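Local structure of octopine dehydrogenase (Pecten maximus, 3C7D) at residues A214-R219 / P232-G237; M206-V211 / A248-C253. The protein catalyses the NADH-dependent reductive condensation of L-arginine with pyruvate to D-octopine, a reversible reaction. All coordinates share one frame; numbering follows the deposited sequence.

Contact 1: residues A214-R219 / P232-G237; sequences AILFGR and PLFYQG
I215 is the residue that fills the tight half of this contact, its two branches parted between two aromatic rings of the loop. A chi1 of -66° sets CG2 anti to the backbone N and over one face of F234, off-centre toward the rim, 3.8 Å from the ring centroid: a CH-pi contact. That leaves CG1 and CD1 to reach Y235, where I215 CD1 meets Y235 CD2 at 3.5 Å. L216 adds a looser touch, its CD2 4.3 Å from F234 CE1 at the ring edge. F234 is further enclosed by H308 and Y325, while Y235 stacks on Y303 and touches H212, the active-site histidine; bound pyruvate lies about 5 Å from the Y235 side chain (nearest atoms).

One helical turn on, the contact stays close but turns toward solvent. R219 bends at chi2 (58°) and lays its guanidinium obliquely against the proline ring, NE 3.5 Å from P232 CB, with both residues partly exposed. Between these two segments the fit therefore rests on apolar packing and one guanidinium resting on a proline, while the loop's backbone pairs with L306 and H308, and one of its rings borders the pyruvate site.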
ATOM      1  N   ALA A 214      16.219  -1.803  -3.109  1.00 39.29           N
ATOM      2  CA  ALA A 214      17.243  -1.817  -4.160  1.00 39.58           C
ATOM      3  C   ALA A 214      18.078  -0.539  -4.171  1.00 39.81           C
ATOM      4  O   ALA A 214      19.305  -0.600  -4.290  1.00 39.81           O
ATOM      5  CB  ALA A 214      16.614  -2.052  -5.525  1.00 39.51           C
ATOM      6  N   ILE A 215      17.405   0.607  -4.046  1.00 40.08           N
ATOM      7  CA  ILE A 215      18.072   1.910  -3.977  1.00 40.43           C
ATOM      8  C   ILE A 215      18.959   2.017  -2.732  1.00 40.64           C
ATOM      9  O   ILE A 215      20.065   2.561  -2.795  1.00 40.75           O
ATOM     10  CB  ILE A 215      17.057   3.079  -4.026  1.00 40.42           C
ATOM     11  CG1 ILE A 215      16.364   3.119  -5.390  1.00 40.55           C
ATOM     12  CG2 ILE A 215      17.746   4.418  -3.757  1.00 40.36           C
ATOM     13  CD1 ILE A 215      15.091   3.934  -5.413  1.00 40.68           C
ATOM     14  N   LEU A 216      18.476   1.488  -1.612  1.00 40.85           N
ATOM     15  CA  LEU A 216      19.262   1.468  -0.385  1.00 41.14           C
ATOM     16  C   LEU A 216      20.450   0.522  -0.499  1.00 41.27           C
ATOM     17  O   LEU A 216      21.521   0.809   0.026  1.00 41.24           O
ATOM     18  CB  LEU A 216      18.387   1.119   0.822  1.00 41.19           C
ATOM     19  CG  LEU A 216      17.434   2.221   1.308  1.00 41.24           C
ATOM     20  CD1 LEU A 216      16.381   1.646   2.235  1.00 41.43           C
ATOM     21  CD2 LEU A 216      18.183   3.363   1.990  1.00 41.20           C
ATOM     22  N   PHE A 217      20.260  -0.592  -1.200  1.00 41.63           N
ATOM     23  CA  PHE A 217      21.341  -1.545  -1.464  1.00 41.96           C
ATOM     24  C   PHE A 217      22.356  -0.981  -2.461  1.00 42.26           C
ATOM     25  O   PHE A 217      23.545  -1.293  -2.392  1.00 42.21           O
ATOM     26  CB  PHE A 217      20.766  -2.872  -1.971  1.00 41.91           C
ATOM     27  CG  PHE A 217      21.801  -3.943  -2.221  1.00 41.81           C
ATOM     28  CD1 PHE A 217      22.385  -4.630  -1.161  1.00 41.65           C
ATOM     29  CD2 PHE A 217      22.172  -4.278  -3.521  1.00 41.76           C
ATOM     30  CE1 PHE A 217      23.336  -5.625  -1.391  1.00 41.78           C
ATOM     31  CE2 PHE A 217      23.122  -5.274  -3.762  1.00 41.73           C
ATOM     32  CZ  PHE A 217      23.703  -5.948  -2.694  1.00 41.64           C
ATOM     33  N   GLY A 218      21.878  -0.153  -3.384  1.00 42.64           N
ATOM     34  CA  GLY A 218      22.738   0.476  -4.378  1.00 43.17           C
ATOM     35  C   GLY A 218      23.716   1.474  -3.784  1.00 43.56           C
ATOM     36  O   GLY A 218      24.874   1.539  -4.197  1.00 43.57           O
ATOM     37  N   ARG A 219      23.250   2.244  -2.805  1.00 43.92           N
ATOM     38  CA  ARG A 219      24.073   3.270  -2.176  1.00 44.41           C
ATOM     39  C   ARG A 219      24.877   2.748  -0.973  1.00 44.65           C
ATOM     40  O   ARG A 219      25.937   3.292  -0.656  1.00 44.65           O
ATOM     41  CB  ARG A 219      23.205   4.480  -1.793  1.00 44.44           C
ATOM     42  CG  ARG A 219      23.960   5.702  -1.254  1.00 45.13           C
ATOM     43  CD  ARG A 219      25.002   6.243  -2.237  1.00 46.09           C
ATOM     44  NE  ARG A 219      25.743   7.382  -1.692  1.00 46.65           N
ATOM     45  CZ  ARG A 219      26.819   7.294  -0.910  1.00 46.80           C
ATOM     46  NH1 ARG A 219      27.309   6.111  -0.555  1.00 46.59           N
ATOM     47  NH2 ARG A 219      27.411   8.397  -0.477  1.00 47.02           N
ATOM     48  N   PRO A 232      23.272  11.871   0.657  1.00 44.45           N
ATOM     49  CA  PRO A 232      23.323  11.729  -0.797  1.00 44.32           C
ATOM     50  C   PRO A 232      21.922  11.623  -1.394  1.00 44.25           C
ATOM     51  O   PRO A 232      20.985  11.224  -0.699  1.00 44.39           O
ATOM     52  CB  PRO A 232      24.090  10.420  -0.996  1.00 44.24           C
ATOM     53  CG  PRO A 232      23.826   9.638   0.228  1.00 44.32           C
ATOM     54  CD  PRO A 232      23.660  10.626   1.346  1.00 44.41           C
ATOM     55  N   LEU A 233      21.790  11.990  -2.668  1.00 44.03           N
ATOM     56  CA  LEU A 233      20.507  11.938  -3.372  1.00 43.78           C
ATOM     57  C   LEU A 233      19.946  10.517  -3.411  1.00 43.57           C
ATOM     58  O   LEU A 233      20.696   9.548  -3.569  1.00 43.52           O
ATOM     59  CB  LEU A 233      20.660  12.475  -4.796  1.00 43.85           C
ATOM     60  CG  LEU A 233      20.963  13.963  -4.975  1.00 43.73           C
ATOM     61  CD1 LEU A 233      21.668  14.201  -6.304  1.00 43.58           C
ATOM     62  CD2 LEU A 233      19.686  14.793  -4.869  1.00 43.70           C
ATOM     63  N   PHE A 234      18.629  10.406  -3.261  1.00 43.31           N
ATOM     64  CA  PHE A 234      17.965   9.107  -3.206  1.00 43.22           C
ATOM     65  C   PHE A 234      17.839   8.489  -4.599  1.00 43.28           C
ATOM     66  O   PHE A 234      18.724   7.740  -5.031  1.00 43.26           O
ATOM     67  CB  PHE A 234      16.602   9.217  -2.505  1.00 43.04           C
ATOM     68  CG  PHE A 234      16.013   7.889  -2.098  1.00 42.81           C
ATOM     69  CD1 PHE A 234      16.721   7.017  -1.273  1.00 42.60           C
ATOM     70  CD2 PHE A 234      14.740   7.520  -2.521  1.00 42.58           C
ATOM     71  CE1 PHE A 234      16.175   5.792  -0.891  1.00 42.49           C
ATOM     72  CE2 PHE A 234      14.184   6.300  -2.141  1.00 42.40           C
ATOM     73  CZ  PHE A 234      14.905   5.434  -1.327  1.00 42.57           C
ATOM     74  N   TYR A 235      16.751   8.815  -5.296  1.00 43.36           N
ATOM     75  CA  TYR A 235      16.500   8.308  -6.641  1.00 43.33           C
ATOM     76  C   TYR A 235      17.538   8.812  -7.642  1.00 43.42           C
ATOM     77  O   TYR A 235      18.063   8.037  -8.442  1.00 43.49           O
ATOM     78  CB  TYR A 235      15.112   8.722  -7.122  1.00 43.28           C
ATOM     79  CG  TYR A 235      13.954   8.291  -6.250  1.00 43.16           C
ATOM     80  CD1 TYR A 235      13.242   9.223  -5.500  1.00 43.08           C
ATOM     81  CD2 TYR A 235      13.552   6.957  -6.193  1.00 42.94           C
ATOM     82  CE1 TYR A 235      12.163   8.841  -4.710  1.00 42.90           C
ATOM     83  CE2 TYR A 235      12.476   6.561  -5.400  1.00 42.77           C
ATOM     84  CZ  TYR A 235      11.788   7.511  -4.662  1.00 42.98           C
ATOM     85  OH  TYR A 235      10.725   7.135  -3.875  1.00 43.26           O
ATOM     86  N   GLN A 236      17.825  10.112  -7.591  1.00 43.45           N
ATOM     87  CA  GLN A 236      18.760  10.744  -8.526  1.00 43.54           C
ATOM     88  C   GLN A 236      20.216  10.379  -8.249  1.00 43.49           C
ATOM     89  O   GLN A 236      21.105  10.695  -9.044  1.00 43.43           O
ATOM     90  CB  GLN A 236      18.594  12.267  -8.519  1.00 43.60           C
ATOM     91  CG  GLN A 236      17.262  12.752  -9.068  1.00 43.86           C
ATOM     92  CD  GLN A 236      17.329  14.160  -9.633  1.00 44.37           C
ATOM     93  OE1 GLN A 236      18.404  14.752  -9.751  1.00 44.38           O
ATOM     94  NE2 GLN A 236      16.171  14.700 -10.000  1.00 44.48           N
ATOM     95  N   GLY A 237      20.452   9.712  -7.123  1.00 43.52           N
ATOM     96  CA  GLY A 237      21.797   9.323  -6.723  1.00 43.66           C
ATOM     97  C   GLY A 237      22.116   7.861  -6.953  1.00 43.77           C
ATOM     98  O   GLY A 237      23.082   7.343  -6.393  1.00 43.96           O
TER

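Contact 2: residues M206-V211 / A248-C253; sequences MSYSFV and ACSNEC
F210 presents one face of its ring to helix 240-263, and C249 sits on it. The CH-pi contact is nearly centred: C249 CB stands 3.5 Å from the F210 centroid, 13° off the normal. The ring is brought there by a chi1 of 59°, which sets CG between the backbone N and the carbonyl carbon.

Two sulfurs approach the same ring differently. C249 SG comes in obliquely, 4.7 Å from the F210 centroid, beside the methylene that lies over the middle. C253, one turn along the helix, meets the rim: its SG is 3.8 Å from F210 CE2 and lies 75° off the ring normal.

Looser van der Waals contacts finish the interface. F210 CZ is 4.1 Å from S250 CB, and Y208 CE1 is 4.2 Å from S250 OG. That hydroxyl is engaged beyond the contact, hydrogen-bonded to I275 N and weakly to D274 OD1, while Y208 meets W278 edge-to-face and its OH makes a weak hydrogen bond to the carbonyl of K273.

In the loop backbone, Y208, with positive phi, is the first residue to leave helical geometry after helix 200-206; a type I turn from Y208 to V211 then leads into helix 211-220, closed by V211 N to Y208 O at 3.2 Å. Across the contact the chemistry is aromatic, methylene and sulfur, which implies that the link between M206, an L-arginine-binding residue, and the helix carrying H212 is seated on helix 240-263 by buried apolar packing, with S250's hydroxyl satisfied elsewhere.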
ATOM      1  N   MET A 206       2.970  -5.147  -9.448  1.00 34.43           N
ATOM      2  CA  MET A 206       3.277  -3.830 -10.031  1.00 34.72           C
ATOM      3  C   MET A 206       3.584  -2.755  -8.986  1.00 34.92           C
ATOM      4  O   MET A 206       3.965  -1.627  -9.333  1.00 35.02           O
ATOM      5  CB  MET A 206       2.141  -3.364 -10.946  1.00 34.65           C
ATOM      6  CG  MET A 206       2.147  -4.020 -12.317  1.00 35.06           C
ATOM      7  SD  MET A 206       3.657  -3.686 -13.246  1.00 35.51           S
ATOM      8  CE  MET A 206       3.392  -1.972 -13.704  1.00 35.49           C
ATOM      9  N   SER A 207       3.415  -3.111  -7.713  1.00 35.05           N
ATOM     10  CA  SER A 207       3.794  -2.249  -6.597  1.00 35.16           C
ATOM     11  C   SER A 207       5.311  -2.049  -6.542  1.00 35.20           C
ATOM     12  O   SER A 207       5.793  -1.139  -5.867  1.00 35.16           O
ATOM     13  CB  SER A 207       3.287  -2.837  -5.278  1.00 35.21           C
ATOM     14  OG  SER A 207       3.756  -4.162  -5.100  1.00 35.07           O
ATOM     15  N   TYR A 208       6.043  -2.903  -7.264  1.00 35.36           N
ATOM     16  CA  TYR A 208       7.506  -2.851  -7.371  1.00 35.43           C
ATOM     17  C   TYR A 208       8.176  -2.745  -6.002  1.00 35.54           C
ATOM     18  O   TYR A 208       8.902  -1.785  -5.724  1.00 35.51           O
ATOM     19  CB  TYR A 208       7.954  -1.698  -8.283  1.00 35.45           C
ATOM     20  CG  TYR A 208       7.629  -1.862  -9.756  1.00 35.52           C
ATOM     21  CD1 TYR A 208       7.977  -3.021 -10.449  1.00 35.72           C
ATOM     22  CD2 TYR A 208       7.005  -0.839 -10.466  1.00 35.73           C
ATOM     23  CE1 TYR A 208       7.693  -3.165 -11.802  1.00 35.31           C
ATOM     24  CE2 TYR A 208       6.719  -0.972 -11.822  1.00 35.46           C
ATOM     25  CZ  TYR A 208       7.066  -2.136 -12.479  1.00 35.34           C
ATOM     26  OH  TYR A 208       6.787  -2.275 -13.814  1.00 35.54           O
ATOM     27  N   SER A 209       7.922  -3.741  -5.158  1.00 35.64           N
ATOM     28  CA  SER A 209       8.370  -3.743  -3.762  1.00 35.79           C
ATOM     29  C   SER A 209       9.888  -3.614  -3.597  1.00 35.87           C
ATOM     30  O   SER A 209      10.372  -3.075  -2.599  1.00 35.80           O
ATOM     31  CB  SER A 209       7.861  -4.999  -3.050  1.00 35.75           C
ATOM     32  OG  SER A 209       6.445  -5.050  -3.069  1.00 35.71           O
ATOM     33  N   PHE A 210      10.623  -4.100  -4.591  1.00 35.97           N
ATOM     34  CA  PHE A 210      12.082  -4.093  -4.579  1.00 36.14           C
ATOM     35  C   PHE A 210      12.734  -2.708  -4.655  1.00 36.45           C
ATOM     36  O   PHE A 210      13.890  -2.560  -4.276  1.00 36.55           O
ATOM     37  CB  PHE A 210      12.612  -4.963  -5.722  1.00 35.92           C
ATOM     38  CG  PHE A 210      12.155  -4.522  -7.085  1.00 35.53           C
ATOM     39  CD1 PHE A 210      12.838  -3.526  -7.777  1.00 34.75           C
ATOM     40  CD2 PHE A 210      11.044  -5.109  -7.679  1.00 35.25           C
ATOM     41  CE1 PHE A 210      12.418  -3.117  -9.029  1.00 34.70           C
ATOM     42  CE2 PHE A 210      10.619  -4.706  -8.936  1.00 35.23           C
ATOM     43  CZ  PHE A 210      11.308  -3.707  -9.613  1.00 35.27           C
ATOM     44  N   VAL A 211      11.998  -1.708  -5.143  1.00 36.91           N
ATOM     45  CA  VAL A 211      12.566  -0.386  -5.485  1.00 37.42           C
ATOM     46  C   VAL A 211      13.403   0.261  -4.370  1.00 37.61           C
ATOM     47  O   VAL A 211      14.602   0.495  -4.548  1.00 37.60           O
ATOM     48  CB  VAL A 211      11.476   0.599  -6.024  1.00 37.47           C
ATOM     49  CG1 VAL A 211      11.987   2.037  -6.080  1.00 37.53           C
ATOM     50  CG2 VAL A 211      11.008   0.163  -7.400  1.00 37.53           C
ATOM     51  N   ALA A 248      16.595  -6.281 -13.439  1.00 38.69           N
ATOM     52  CA  ALA A 248      16.618  -7.691 -13.067  1.00 38.46           C
ATOM     53  C   ALA A 248      15.370  -8.091 -12.273  1.00 38.35           C
ATOM     54  O   ALA A 248      14.685  -9.052 -12.629  1.00 38.37           O
ATOM     55  CB  ALA A 248      17.882  -8.006 -12.278  1.00 38.37           C
ATOM     56  N   CYS A 249      15.076  -7.337 -11.215  1.00 38.19           N
ATOM     57  CA  CYS A 249      13.933  -7.605 -10.339  1.00 38.03           C
ATOM     58  C   CYS A 249      12.582  -7.428 -11.036  1.00 37.94           C
ATOM     59  O   CYS A 249      11.612  -8.106 -10.694  1.00 37.91           O
ATOM     60  CB  CYS A 249      13.991  -6.706  -9.105  1.00 38.00           C
ATOM     61  SG  CYS A 249      15.379  -7.020  -8.003  1.00 37.90           S
ATOM     62  N   SER A 250      12.534  -6.507 -11.997  1.00 37.82           N
ATOM     63  CA  SER A 250      11.337  -6.239 -12.794  1.00 37.65           C
ATOM     64  C   SER A 250      11.053  -7.380 -13.771  1.00 37.63           C
ATOM     65  O   SER A 250       9.891  -7.720 -14.015  1.00 37.56           O
ATOM     66  CB  SER A 250      11.500  -4.919 -13.551  1.00 37.60           C
ATOM     67  OG  SER A 250      10.492  -4.752 -14.531  1.00 37.70           O
ATOM     68  N   ASN A 251      12.115  -7.954 -14.334  1.00 37.58           N
ATOM     69  CA  ASN A 251      12.005  -9.132 -15.196  1.00 37.53           C
ATOM     70  C   ASN A 251      11.500 -10.342 -14.418  1.00 37.44           C
ATOM     71  O   ASN A 251      10.671 -11.107 -14.914  1.00 37.42           O
ATOM     72  CB  ASN A 251      13.349  -9.450 -15.866  1.00 37.52           C
ATOM     73  CG  ASN A 251      13.796  -8.365 -16.839  1.00 37.61           C
ATOM     74  OD1 ASN A 251      12.997  -7.534 -17.285  1.00 37.60           O
ATOM     75  ND2 ASN A 251      15.083  -8.370 -17.171  1.00 37.37           N
ATOM     76  N   GLU A 252      12.004 -10.499 -13.195  1.00 37.39           N
ATOM     77  CA  GLU A 252      11.549 -11.547 -12.284  1.00 37.38           C
ATOM     78  C   GLU A 252      10.053 -11.402 -11.985  1.00 37.42           C
ATOM     79  O   GLU A 252       9.338 -12.399 -11.855  1.00 37.39           O
ATOM     80  CB  GLU A 252      12.380 -11.536 -10.996  1.00 37.33           C
ATOM     81  CG  GLU A 252      13.827 -12.007 -11.191  1.00 37.27           C
ATOM     82  CD  GLU A 252      14.682 -11.933  -9.928  1.00 37.41           C
ATOM     83  OE1 GLU A 252      14.234 -11.363  -8.911  1.00 37.06           O
ATOM     84  OE2 GLU A 252      15.820 -12.448  -9.956  1.00 37.66           O
ATOM     85  N   CYS A 253       9.589 -10.155 -11.902  1.00 37.43           N
ATOM     86  CA  CYS A 253       8.169  -9.847 -11.758  1.00 37.42           C
ATOM     87  C   CYS A 253       7.348 -10.388 -12.926  1.00 37.46           C
ATOM     88  O   CYS A 253       6.289 -10.987 -12.719  1.00 37.42           O
ATOM     89  CB  CYS A 253       7.964  -8.338 -11.626  1.00 37.40           C
ATOM     90  SG  CYS A 253       8.526  -7.655 -10.058  1.00 37.23           S
TER

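Contacts 1 and 2 both lie in the alpha-helical domain, their centres about 16 Å apart, and their segments adjoin only along the chain. Contact 2 is the core one, with every touching residue buried; contact 1 lies farther from the chain's centre and is half buried, grading to a partly exposed end. Helix 211-220 relates them: contact 2 holds the turn leading into it, contact 1 packs a later part of it against the loop that precedes helix 240-263. Aromatic faces receive carbon in both: helix 211-220 supplies an isoleucine methyl in contact 1, helix 240-263 a cysteine methylene in contact 2, with a second cysteine's sulfur at the edge. A guanidinium appears only at contact 1's outer end.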